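Local coordinates for glucokinase (Streptomyces griseus, PDB 3VGL), which probably phosphorylates D-glucose at the expense of ATP to give D-glucose 6-phosphate, as a glucokinase of the ROK family, at residues E58-G63 with V96-V101; D123-I128 with G137-N142; E197-L202 with D226-D231; S254-G259 with P288-L293. All blocks are in the same frame, centred on the assembly; numbering follows the deposited sequence.

Interaction 1 of 4, residues E58-G63 with V96-V101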
loop_
_atom_site.group_PDB
_atom_site.type_symbol
_atom_site.label_atom_id
_atom_site.label_comp_id
_atom_site.label_asym_id
_atom_site.label_seq_id
_atom_site.Cartn_x
_atom_site.Cartn_y
_atom_site.Cartn_z
ATOM N N GLU A 58 33.611 29.483 -22.836
ATOM C CA GLU A 58 34.752 28.570 -22.722
ATOM C C GLU A 58 34.381 27.078 -22.706
ATOM O O GLU A 58 35.168 26.220 -23.127
ATOM C CB GLU A 58 35.490 28.896 -21.431
ATOM C CG GLU A 58 36.937 28.474 -21.385
ATOM C CD GLU A 58 37.805 29.520 -20.699
ATOM O OE1 GLU A 58 37.503 29.884 -19.541
ATOM O OE2 GLU A 58 38.788 29.983 -21.317
ATOM N N ALA A 59 33.189 26.768 -22.200
ATOM C CA ALA A 59 32.761 25.378 -22.069
ATOM C C ALA A 59 31.253 25.314 -21.964
ATOM O O ALA A 59 30.614 26.326 -21.698
ATOM C CB ALA A 59 33.386 24.743 -20.821
ATOM N N VAL A 60 30.708 24.111 -22.120
ATOM C CA VAL A 60 29.262 23.852 -21.995
ATOM C C VAL A 60 29.050 22.764 -20.943
ATOM O O VAL A 60 29.649 21.692 -21.026
ATOM C CB VAL A 60 28.623 23.415 -23.354
ATOM C CG1 VAL A 60 27.143 23.074 -23.198
ATOM C CG2 VAL A 60 28.782 24.504 -24.436
ATOM N N GLY A 61 28.216 23.050 -19.945
ATOM C CA GLY A 61 27.772 22.013 -19.000
ATOM C C GLY A 61 26.319 21.696 -19.275
ATOM O O GLY A 61 25.489 22.595 -19.360
ATOM N N ILE A 62 26.001 20.404 -19.364
ATOM C CA ILE A 62 24.651 19.947 -19.598
ATOM C C ILE A 62 24.167 19.283 -18.320
ATOM O O ILE A 62 24.862 18.408 -17.786
ATOM C CB ILE A 62 24.636 18.918 -20.748
ATOM C CG1 ILE A 62 24.889 19.619 -22.087
ATOM C CG2 ILE A 62 23.304 18.147 -20.758
ATOM C CD1 ILE A 62 25.150 18.660 -23.254
ATOM N N GLY A 63 23.017 19.731 -17.815
ATOM C CA GLY A 63 22.295 18.998 -16.746
ATOM C C GLY A 63 21.170 18.237 -17.425
ATOM O O GLY A 63 20.218 18.852 -17.904
ATOM N N VAL A 96 29.177 21.763 -31.340
ATOM C CA VAL A 96 29.431 23.118 -30.827
ATOM C C VAL A 96 30.918 23.499 -30.824
ATOM O O VAL A 96 31.253 24.680 -30.814
ATOM C CB VAL A 96 28.770 23.403 -29.427
ATOM C CG1 VAL A 96 27.283 23.049 -29.439
ATOM C CG2 VAL A 96 29.499 22.679 -28.290
ATOM N N GLY A 97 31.800 22.499 -30.820
ATOM C CA GLY A 97 33.243 22.745 -30.858
ATOM C C GLY A 97 33.812 23.312 -29.571
ATOM O O GLY A 97 34.842 23.983 -29.578
ATOM N N LEU A 98 33.127 23.035 -28.461
ATOM C CA LEU A 98 33.579 23.430 -27.131
ATOM C C LEU A 98 33.594 22.183 -26.243
ATOM O O LEU A 98 32.856 21.233 -26.524
ATOM C CB LEU A 98 32.640 24.489 -26.536
ATOM C CG LEU A 98 32.625 25.914 -27.110
ATOM C CD1 LEU A 98 31.448 26.684 -26.535
ATOM C CD2 LEU A 98 33.922 26.641 -26.835
ATOM N N PRO A 99 34.447 22.169 -25.192
ATOM C CA PRO A 99 34.404 21.058 -24.239
ATOM C C PRO A 99 33.043 21.003 -23.551
ATOM O O PRO A 99 32.459 22.049 -23.242
ATOM C CB PRO A 99 35.485 21.413 -23.215
ATOM C CG PRO A 99 36.347 22.416 -23.871
ATOM C CD PRO A 99 35.468 23.166 -24.827
ATOM N N VAL A 100 32.565 19.786 -23.316
ATOM C CA VAL A 100 31.252 19.543 -22.696
ATOM C C VAL A 100 31.415 18.554 -21.547
ATOM O O VAL A 100 32.193 17.602 -21.633
ATOM C CB VAL A 100 30.234 18.982 -23.745
ATOM C CG1 VAL A 100 28.874 18.584 -23.095
ATOM C CG2 VAL A 100 30.040 19.973 -24.908
ATOM N N VAL A 101 30.700 18.806 -20.453
ATOM C CA VAL A 101 30.565 17.833 -19.375
ATOM C C VAL A 101 29.076 17.575 -19.278
ATOM O O VAL A 101 28.301 18.502 -19.450
ATOM C CB VAL A 101 31.123 18.350 -18.038
ATOM C CG1 VAL A 101 30.380 19.586 -17.563
ATOM C CG2 VAL A 101 31.076 17.261 -16.967
#
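The ring of P99 brings its CD to 3.5 Å from E58 O, and one methyl of L98 lies against the same oxygen. The sheet formed by the two strands carries V60, I62 and V100 on one face. On the other, V101 CG1 lies 3.8 Å from G61 CA, over a residue that has no side chain. On the first face V60 CG2 meets L98 CD1 at 4.0 Å, the two side chains crossing at about a right angle. V60 CG1 stands anti to the backbone N (chi1 177°), which leaves CG2 beside that N and turned to L98. Further along, I62 CD1 reaches V100 CG1 at 3.7 Å. The backbones are held by three bonds: V60 N to P99 O at 2.9 Å, V101 N to V60 O, and I62 N to V101 O. The amide of V100 points out of this pairing and is taken by E93 OE2. Helices 37-52 and 88-96 cover the V60 face, while A310 of helix 301-311 touches A59 and V101 on the other. Strand 57-64, helix 88-96 and strand 100-104 make a beta-alpha-beta crossover, whose connection also carries the small hairpin 67-68/75-77 ahead of the helix, in the N-terminal sheet of the actin-like ATPase fold, with 100-104 at one edge of that sheet within the chain.

Interaction 2 of 4, residues D123-I128 with G137-N142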
loop_
_atom_site.group_PDB
_atom_site.type_symbol
_atom_site.label_atom_id
_atom_site.label_comp_id
_atom_site.label_asym_id
_atom_site.label_seq_id
_atom_site.Cartn_x
_atom_site.Cartn_y
_atom_site.Cartn_z
ATOM N N ASP A 123 27.629 21.637 4.910
ATOM C CA ASP A 123 28.559 20.598 4.448
ATOM C C ASP A 123 27.840 19.389 3.863
ATOM O O ASP A 123 28.390 18.686 3.013
ATOM C CB ASP A 123 29.452 20.099 5.585
ATOM C CG ASP A 123 30.258 21.211 6.229
ATOM O OD1 ASP A 123 30.406 21.167 7.464
ATOM O OD2 ASP A 123 30.739 22.105 5.518
ATOM N N ASP A 124 26.631 19.146 4.355
ATOM C CA ASP A 124 25.840 17.971 3.971
ATOM C C ASP A 124 24.426 18.434 3.683
ATOM O O ASP A 124 23.678 18.763 4.597
ATOM C CB ASP A 124 25.878 16.909 5.077
ATOM C CG ASP A 124 27.299 16.500 5.434
ATOM O OD1 ASP A 124 27.906 15.710 4.681
ATOM O OD2 ASP A 124 27.830 16.999 6.464
ATOM N N VAL A 125 24.076 18.497 2.399
ATOM C CA VAL A 125 22.720 18.898 2.009
ATOM C C VAL A 125 22.159 17.933 0.986
ATOM O O VAL A 125 22.906 17.310 0.237
ATOM C CB VAL A 125 22.613 20.357 1.453
ATOM C CG1 VAL A 125 23.030 21.368 2.505
ATOM C CG2 VAL A 125 23.398 20.537 0.165
ATOM N N ILE A 126 20.836 17.836 0.964
ATOM C CA ILE A 126 20.154 17.000 -0.018
ATOM C C ILE A 126 19.167 17.855 -0.800
ATOM O O ILE A 126 18.364 18.566 -0.203
ATOM C CB ILE A 126 19.411 15.832 0.690
ATOM C CG1 ILE A 126 20.392 14.895 1.430
ATOM C CG2 ILE A 126 18.558 15.031 -0.304
ATOM C CD1 ILE A 126 21.401 14.131 0.520
ATOM N N CYS A 127 19.223 17.737 -2.120
ATOM C CA CYS A 127 18.314 18.434 -3.028
ATOM C C CYS A 127 17.324 17.467 -3.658
ATOM O O CYS A 127 17.675 16.325 -4.023
ATOM C CB CYS A 127 19.112 19.108 -4.133
ATOM S SG CYS A 127 18.143 19.991 -5.372
ATOM N N ILE A 128 16.064 17.907 -3.748
ATOM C CA ILE A 128 15.077 17.245 -4.605
ATOM C C ILE A 128 14.555 18.275 -5.572
ATOM O O ILE A 128 14.399 19.448 -5.212
ATOM C CB ILE A 128 13.886 16.584 -3.850
ATOM C CG1 ILE A 128 12.958 17.608 -3.182
ATOM C CG2 ILE A 128 14.403 15.585 -2.830
ATOM C CD1 ILE A 128 11.593 16.988 -2.753
ATOM N N GLY A 137 19.865 15.179 -5.617
ATOM C CA GLY A 137 21.282 15.531 -5.653
ATOM C C GLY A 137 21.826 15.459 -4.242
ATOM O O GLY A 137 21.155 15.850 -3.284
ATOM N N ILE A 138 23.043 14.953 -4.116
ATOM C CA ILE A 138 23.651 14.667 -2.812
ATOM C C ILE A 138 24.945 15.461 -2.664
ATOM O O ILE A 138 25.874 15.314 -3.459
ATOM C CB ILE A 138 24.008 13.170 -2.697
ATOM C CG1 ILE A 138 22.768 12.288 -2.773
ATOM C CG2 ILE A 138 24.754 12.871 -1.363
ATOM C CD1 ILE A 138 23.108 10.876 -3.115
ATOM N N ILE A 139 24.999 16.303 -1.641
ATOM C CA ILE A 139 26.265 16.919 -1.210
ATOM C C ILE A 139 26.580 16.322 0.168
ATOM O O ILE A 139 25.808 16.493 1.122
ATOM C CB ILE A 139 26.168 18.442 -1.075
ATOM C CG1 ILE A 139 25.705 19.118 -2.373
ATOM C CG2 ILE A 139 27.522 19.014 -0.576
ATOM C CD1 ILE A 139 26.627 18.970 -3.556
ATOM N N ILE A 140 27.691 15.596 0.246
ATOM C CA ILE A 140 28.173 15.045 1.510
ATOM C C ILE A 140 29.631 15.428 1.656
ATOM O O ILE A 140 30.425 15.239 0.726
ATOM C CB ILE A 140 27.991 13.513 1.585
ATOM C CG1 ILE A 140 26.505 13.165 1.778
ATOM C CG2 ILE A 140 28.817 12.925 2.739
ATOM C CD1 ILE A 140 26.189 11.693 1.642
ATOM N N GLY A 141 29.981 15.970 2.820
ATOM C CA GLY A 141 31.354 16.445 3.049
ATOM C C GLY A 141 31.803 17.425 1.981
ATOM O O GLY A 141 32.928 17.317 1.450
ATOM N N ASN A 142 30.925 18.378 1.656
ATOM C CA ASN A 142 31.216 19.478 0.726
ATOM C C ASN A 142 31.488 19.056 -0.728
ATOM O O ASN A 142 32.070 19.826 -1.515
ATOM C CB ASN A 142 32.362 20.356 1.285
ATOM C CG ASN A 142 32.092 20.808 2.692
ATOM O OD1 ASN A 142 32.563 20.200 3.645
ATOM N ND2 ASN A 142 31.292 21.851 2.836
#
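D123 and N142 run alongside each other and are joined twice. N142 ND2 gives a hydrogen bond to D123 OD2 at 2.8 Å; the oxygen is met on its anti side and lies almost in the amide plane, although carboxylate and amide are turned 70° against each other. The same nitrogen also bonds Y114 OH. In the backbone, N142 N reaches D123 O at 2.9 Å, on a lone pair in the carbonyl plane. The neighbouring amide is claimed by the next aspartate: G141 N bonds D124 OD1 at 2.8 Å, from above the carboxylate plane. With chi1 of D124 at -56°, its CG sits beside the backbone N and OD1 can reach the turn where G141 and N142, both with positive phi, lead the chain out of its strand. This is the open end of the hairpin formed by strands 125-130 and 134-140, in the C-terminal sheet of the actin-like fold. Along the hairpin V125 with I139 and C127 with G137 are hydrogen-bonded pairs, each using both N-H and both C=O. Of these, V125 N to I139 O is bent (135° at the hydrogen), while C127 N to G137 O is nearly straight at 2.9 Å. D124 O takes S254 OG, and I140 O is held by R145 NH2. Between the pairs, I126 CD1 rests 4.0 Å from I138 CG1, and on the opposite face V125 CG2 lies 3.7 Å from I139 CB. I138 packs on L250 of the second subunit, and I140 on I140 of that subunit.

Interaction 3 of 4, residues E197-L202 with D226-D231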
loop_
_atom_site.group_PDB
_atom_site.type_symbol
_atom_site.label_atom_id
_atom_site.label_comp_id
_atom_site.label_asym_id
_atom_site.label_seq_id
_atom_site.Cartn_x
_atom_site.Cartn_y
_atom_site.Cartn_z
ATOM N N GLU A 197 -17.096 23.259 -9.027
ATOM C CA GLU A 197 -17.603 24.421 -8.293
ATOM C C GLU A 197 -16.585 24.972 -7.284
ATOM O O GLU A 197 -16.674 26.124 -6.871
ATOM C CB GLU A 197 -18.947 24.095 -7.617
ATOM C CG GLU A 197 -18.876 23.200 -6.369
ATOM C CD GLU A 197 -18.748 21.702 -6.665
ATOM O OE1 GLU A 197 -18.630 21.299 -7.847
ATOM O OE2 GLU A 197 -18.777 20.917 -5.688
ATOM N N ASN A 198 -15.623 24.140 -6.890
ATOM C CA ASN A 198 -14.543 24.584 -6.014
ATOM C C ASN A 198 -13.258 24.912 -6.784
ATOM O O ASN A 198 -12.204 25.159 -6.180
ATOM C CB ASN A 198 -14.268 23.533 -4.930
ATOM C CG ASN A 198 -15.313 23.540 -3.820
ATOM O OD1 ASN A 198 -15.967 24.555 -3.562
ATOM N ND2 ASN A 198 -15.457 22.403 -3.143
ATOM N N ALA A 199 -13.360 24.924 -8.116
ATOM C CA ALA A 199 -12.214 25.165 -8.997
ATOM C C ALA A 199 -12.427 26.333 -9.964
ATOM O O ALA A 199 -11.692 26.464 -10.949
ATOM C CB ALA A 199 -11.878 23.895 -9.779
ATOM N N ALA A 200 -13.421 27.178 -9.686
ATOM C CA ALA A 200 -13.783 28.263 -10.604
ATOM C C ALA A 200 -12.606 29.155 -11.016
ATOM O O ALA A 200 -12.405 29.412 -12.213
ATOM C CB ALA A 200 -14.923 29.103 -10.024
ATOM N N VAL A 201 -11.838 29.614 -10.028
ATOM C CA VAL A 201 -10.649 30.433 -10.280
ATOM C C VAL A 201 -9.609 29.668 -11.110
ATOM O O VAL A 201 -9.083 30.187 -12.099
ATOM C CB VAL A 201 -10.037 30.975 -8.957
ATOM C CG1 VAL A 201 -8.656 31.591 -9.193
ATOM C CG2 VAL A 201 -10.972 31.990 -8.312
ATOM N N LEU A 202 -9.328 28.424 -10.720
ATOM C CA LEU A 202 -8.362 27.608 -11.448
ATOM C C LEU A 202 -8.738 27.434 -12.912
ATOM O O LEU A 202 -7.914 27.666 -13.798
ATOM C CB LEU A 202 -8.187 26.239 -10.765
ATOM C CG LEU A 202 -7.345 25.153 -11.442
ATOM C CD1 LEU A 202 -5.934 25.636 -11.643
ATOM C CD2 LEU A 202 -7.367 23.888 -10.600
ATOM N N ASP A 226 -8.008 29.431 -4.316
ATOM C CA ASP A 226 -8.833 28.429 -4.989
ATOM C C ASP A 226 -8.715 27.126 -4.198
ATOM O O ASP A 226 -7.605 26.599 -4.049
ATOM C CB ASP A 226 -8.354 28.241 -6.439
ATOM C CG ASP A 226 -9.155 27.199 -7.203
ATOM O OD1 ASP A 226 -10.033 27.580 -7.998
ATOM O OD2 ASP A 226 -8.905 25.991 -7.029
ATOM N N PRO A 227 -9.843 26.621 -3.649
ATOM C CA PRO A 227 -9.786 25.461 -2.745
ATOM C C PRO A 227 -9.212 24.203 -3.388
ATOM O O PRO A 227 -8.458 23.470 -2.730
ATOM C CB PRO A 227 -11.251 25.229 -2.361
ATOM C CG PRO A 227 -11.928 26.515 -2.619
ATOM C CD PRO A 227 -11.211 27.168 -3.755
ATOM N N VAL A 228 -9.572 23.951 -4.644
ATOM C CA VAL A 228 -9.072 22.771 -5.364
ATOM C C VAL A 228 -7.565 22.889 -5.567
ATOM O O VAL A 228 -6.837 21.900 -5.409
ATOM C CB VAL A 228 -9.828 22.548 -6.704
ATOM C CG1 VAL A 228 -8.973 21.750 -7.713
ATOM C CG2 VAL A 228 -11.161 21.847 -6.443
ATOM N N ALA A 229 -7.088 24.086 -5.895
ATOM C CA ALA A 229 -5.648 24.281 -6.080
ATOM C C ALA A 229 -4.900 24.116 -4.753
ATOM O O ALA A 229 -3.852 23.480 -4.702
ATOM C CB ALA A 229 -5.369 25.638 -6.709
ATOM N N VAL A 230 -5.447 24.690 -3.682
ATOM C CA VAL A 230 -4.857 24.557 -2.348
ATOM C C VAL A 230 -4.796 23.084 -1.945
ATOM O O VAL A 230 -3.752 22.608 -1.446
ATOM C CB VAL A 230 -5.627 25.438 -1.313
ATOM C CG1 VAL A 230 -5.181 25.146 0.121
ATOM C CG2 VAL A 230 -5.440 26.907 -1.653
ATOM N N ASP A 231 -5.883 22.349 -2.203
ATOM C CA ASP A 231 -5.939 20.911 -1.884
ATOM C C ASP A 231 -4.915 20.076 -2.673
ATOM O O ASP A 231 -4.364 19.083 -2.159
ATOM C CB ASP A 231 -7.334 20.330 -2.109
ATOM C CG ASP A 231 -7.527 19.000 -1.397
ATOM O OD1 ASP A 231 -7.196 18.941 -0.189
ATOM O OD2 ASP A 231 -7.991 18.019 -2.037
HETATM O O HOH W 1 -12.091 28.824 -7.113
#
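The N-cap of the long helix 227-251 is D226, and its carboxylate serves two helix starts at once, binding the first turn of the short helix 200-204 as well as its own. D226 OD2 accepts from A229 N at 2.9 Å through its anti lone pair, the capping bond. D226 OD1 receives L202 N at 2.9 Å from well above the carboxylate plane, and a water donates to D226 OD1 at 2.6 Å while accepting from V201 N. Having CG anti to the backbone N (chi1 179°) carries the group across to helix 200-204. With two helix N termini facing it, the carboxylate probably has its negative charge well stabilised. A second link runs the other way: V228 N, in the first turn of the long helix, gives a longer bond of 3.3 Å to N198 O, and the ring of P227 brings its CD to the same oxygen. A221 of helix 215-223 touches both D226 and L202 from outside. Beside the polar groups lie apolar contacts: A199 CB sits 3.9 Å from V228 CB, and L202, crossing V228 at about a right angle, sets its CD2 3.9 Å from V228 CG1.

Interaction 4 of 4, residues S254-G259 with P288-L293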
loop_
_atom_site.group_PDB
_atom_site.type_symbol
_atom_site.label_atom_id
_atom_site.label_comp_id
_atom_site.label_asym_id
_atom_site.label_seq_id
_atom_site.Cartn_x
_atom_site.Cartn_y
_atom_site.Cartn_z
ATOM N N SER A 254 21.875 18.725 7.042
ATOM C CA SER A 254 21.481 19.928 7.761
ATOM C C SER A 254 20.308 20.624 7.057
ATOM O O SER A 254 19.520 21.325 7.702
ATOM C CB SER A 254 22.667 20.883 7.889
ATOM O OG SER A 254 23.212 21.172 6.618
ATOM N N ALA A 255 20.206 20.429 5.744
ATOM C CA ALA A 255 19.137 21.042 4.974
ATOM C C ALA A 255 18.704 20.196 3.792
ATOM O O ALA A 255 19.533 19.527 3.146
ATOM C CB ALA A 255 19.579 22.430 4.481
ATOM N N PHE A 256 17.403 20.270 3.529
ATOM C CA PHE A 256 16.794 19.867 2.260
ATOM C C PHE A 256 16.507 21.097 1.435
ATOM O O PHE A 256 16.039 22.109 1.968
ATOM C CB PHE A 256 15.490 19.107 2.502
ATOM C CG PHE A 256 15.703 17.791 3.168
ATOM C CD1 PHE A 256 16.247 16.744 2.442
ATOM C CD2 PHE A 256 15.449 17.620 4.534
ATOM C CE1 PHE A 256 16.510 15.515 3.052
ATOM C CE2 PHE A 256 15.690 16.355 5.153
ATOM C CZ PHE A 256 16.227 15.327 4.400
ATOM N N ILE A 257 16.810 21.002 0.144
ATOM C CA ILE A 257 16.600 22.125 -0.784
ATOM C C ILE A 257 15.692 21.616 -1.880
ATOM O O ILE A 257 16.012 20.622 -2.544
ATOM C CB ILE A 257 17.925 22.659 -1.349
ATOM C CG1 ILE A 257 18.874 23.039 -0.205
ATOM C CG2 ILE A 257 17.664 23.853 -2.266
ATOM C CD1 ILE A 257 20.303 23.333 -0.640
ATOM N N VAL A 258 14.554 22.282 -2.044
ATOM C CA VAL A 258 13.541 21.867 -3.022
ATOM C C VAL A 258 13.630 22.768 -4.236
ATOM O O VAL A 258 13.446 23.991 -4.121
ATOM C CB VAL A 258 12.122 21.937 -2.405
ATOM C CG1 VAL A 258 11.092 21.441 -3.419
ATOM C CG2 VAL A 258 12.045 21.050 -1.157
ATOM N N GLY A 259 13.933 22.152 -5.391
ATOM C CA GLY A 259 14.077 22.888 -6.654
ATOM C C GLY A 259 13.053 22.380 -7.661
ATOM O O GLY A 259 11.986 21.852 -7.292
ATOM N N PRO A 288 16.807 16.002 16.116
ATOM C CA PRO A 288 16.745 17.302 15.476
ATOM C C PRO A 288 16.172 17.264 14.051
ATOM O O PRO A 288 16.166 16.219 13.395
ATOM C CB PRO A 288 18.216 17.757 15.433
ATOM C CG PRO A 288 18.972 16.790 16.281
ATOM C CD PRO A 288 18.191 15.517 16.219
ATOM N N HIS A 289 15.693 18.408 13.600
ATOM C CA HIS A 289 15.122 18.492 12.249
ATOM C C HIS A 289 15.978 19.335 11.312
ATOM O O HIS A 289 16.468 20.406 11.667
ATOM C CB HIS A 289 13.697 19.028 12.291
ATOM C CG HIS A 289 13.563 20.336 13.002
ATOM N ND1 HIS A 289 13.261 20.418 14.344
ATOM C CD2 HIS A 289 13.714 21.611 12.568
ATOM C CE1 HIS A 289 13.224 21.689 14.706
ATOM N NE2 HIS A 289 13.491 22.433 13.647
ATOM N N ALA A 290 16.118 18.865 10.080
ATOM C CA ALA A 290 16.767 19.638 9.023
ATOM C C ALA A 290 15.922 20.835 8.647
ATOM O O ALA A 290 14.708 20.848 8.881
ATOM C CB ALA A 290 16.938 18.756 7.799
ATOM N N GLN A 291 16.568 21.840 8.059
ATOM C CA GLN A 291 15.854 22.912 7.386
ATOM C C GLN A 291 15.275 22.361 6.089
ATOM O O GLN A 291 15.815 21.403 5.501
ATOM C CB GLN A 291 16.791 24.066 7.050
ATOM C CG GLN A 291 17.371 24.712 8.308
ATOM C CD GLN A 291 18.381 25.765 7.960
ATOM O OE1 GLN A 291 18.047 26.755 7.338
ATOM N NE2 GLN A 291 19.629 25.551 8.362
ATOM N N VAL A 292 14.170 22.965 5.672
ATOM C CA VAL A 292 13.565 22.667 4.369
ATOM C C VAL A 292 13.463 24.002 3.655
ATOM O O VAL A 292 12.720 24.890 4.086
ATOM C CB VAL A 292 12.166 22.011 4.494
ATOM C CG1 VAL A 292 11.611 21.717 3.089
ATOM C CG2 VAL A 292 12.248 20.691 5.272
ATOM N N LEU A 293 14.214 24.130 2.568
ATOM C CA LEU A 293 14.411 25.434 1.909
ATOM C C LEU A 293 14.075 25.394 0.442
ATOM O O LEU A 293 14.334 24.400 -0.234
ATOM C CB LEU A 293 15.867 25.897 2.051
ATOM C CG LEU A 293 16.410 25.954 3.484
ATOM C CD1 LEU A 293 17.910 26.198 3.458
ATOM C CD2 LEU A 293 15.687 27.026 4.282
HETATM O O HOH W 2 20.327 22.926 9.657
#
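F256 has its CG beside the backbone N and anti to the carbonyl carbon (chi1 -67°), which brings the ring to A290, just ahead of strand 291-294, where F256 CD2 touches A290 CB at 3.8 Å. Q291 takes a similar first torsion on the other face and then runs extended (chi2 175°), so that its amide reaches S254 O through a water. This water accepts from Q291 NE2 at 3.0 Å and donates to S254 O at 2.7 Å. S254 O therefore has two donors, the second being Q291 N. From here the chains run parallel in step: F256 N bonds Q291 O at 2.8 Å, then L293 N bonds F256 O, and V258 N closes on L293 O at 2.8 Å. On the Q291 face A255 CB meets L293 CD1 at 4.2 Å; on the F256 face V258 CG2 lies 4.3 Å from V292 CG1. The F256 ring meets that of F277, and L244 of helix 227-251 touches both F256 and V292. The strands and helix 267-280 between them form a beta-alpha-beta unit at the outer side of the C-terminal sheet in this actin-like fold.

Overall arrangement
From the N terminus the four contacts follow one another in series; none nests in or crosses another. Interaction 1 closes a loop of 32 residues in the N-terminal sheet. Interaction 2 then closes the hairpin of the C-terminal sheet after only eight residues. Interaction 3 closes 23 residues around helix 215-223 and starts helix 227-251, which leads to strand 255-259 of interaction 4, whose loop holds helix 267-280. Interactions 2 and 4 are neighbours in one sheet: I128 O and G259 N, 2.8 Å apart, probably hydrogen-bond, and both contacts touch the second subunit. Interactions 1 and 3 lie on opposite sides of the chain's centre, their centres about 44 Å apart.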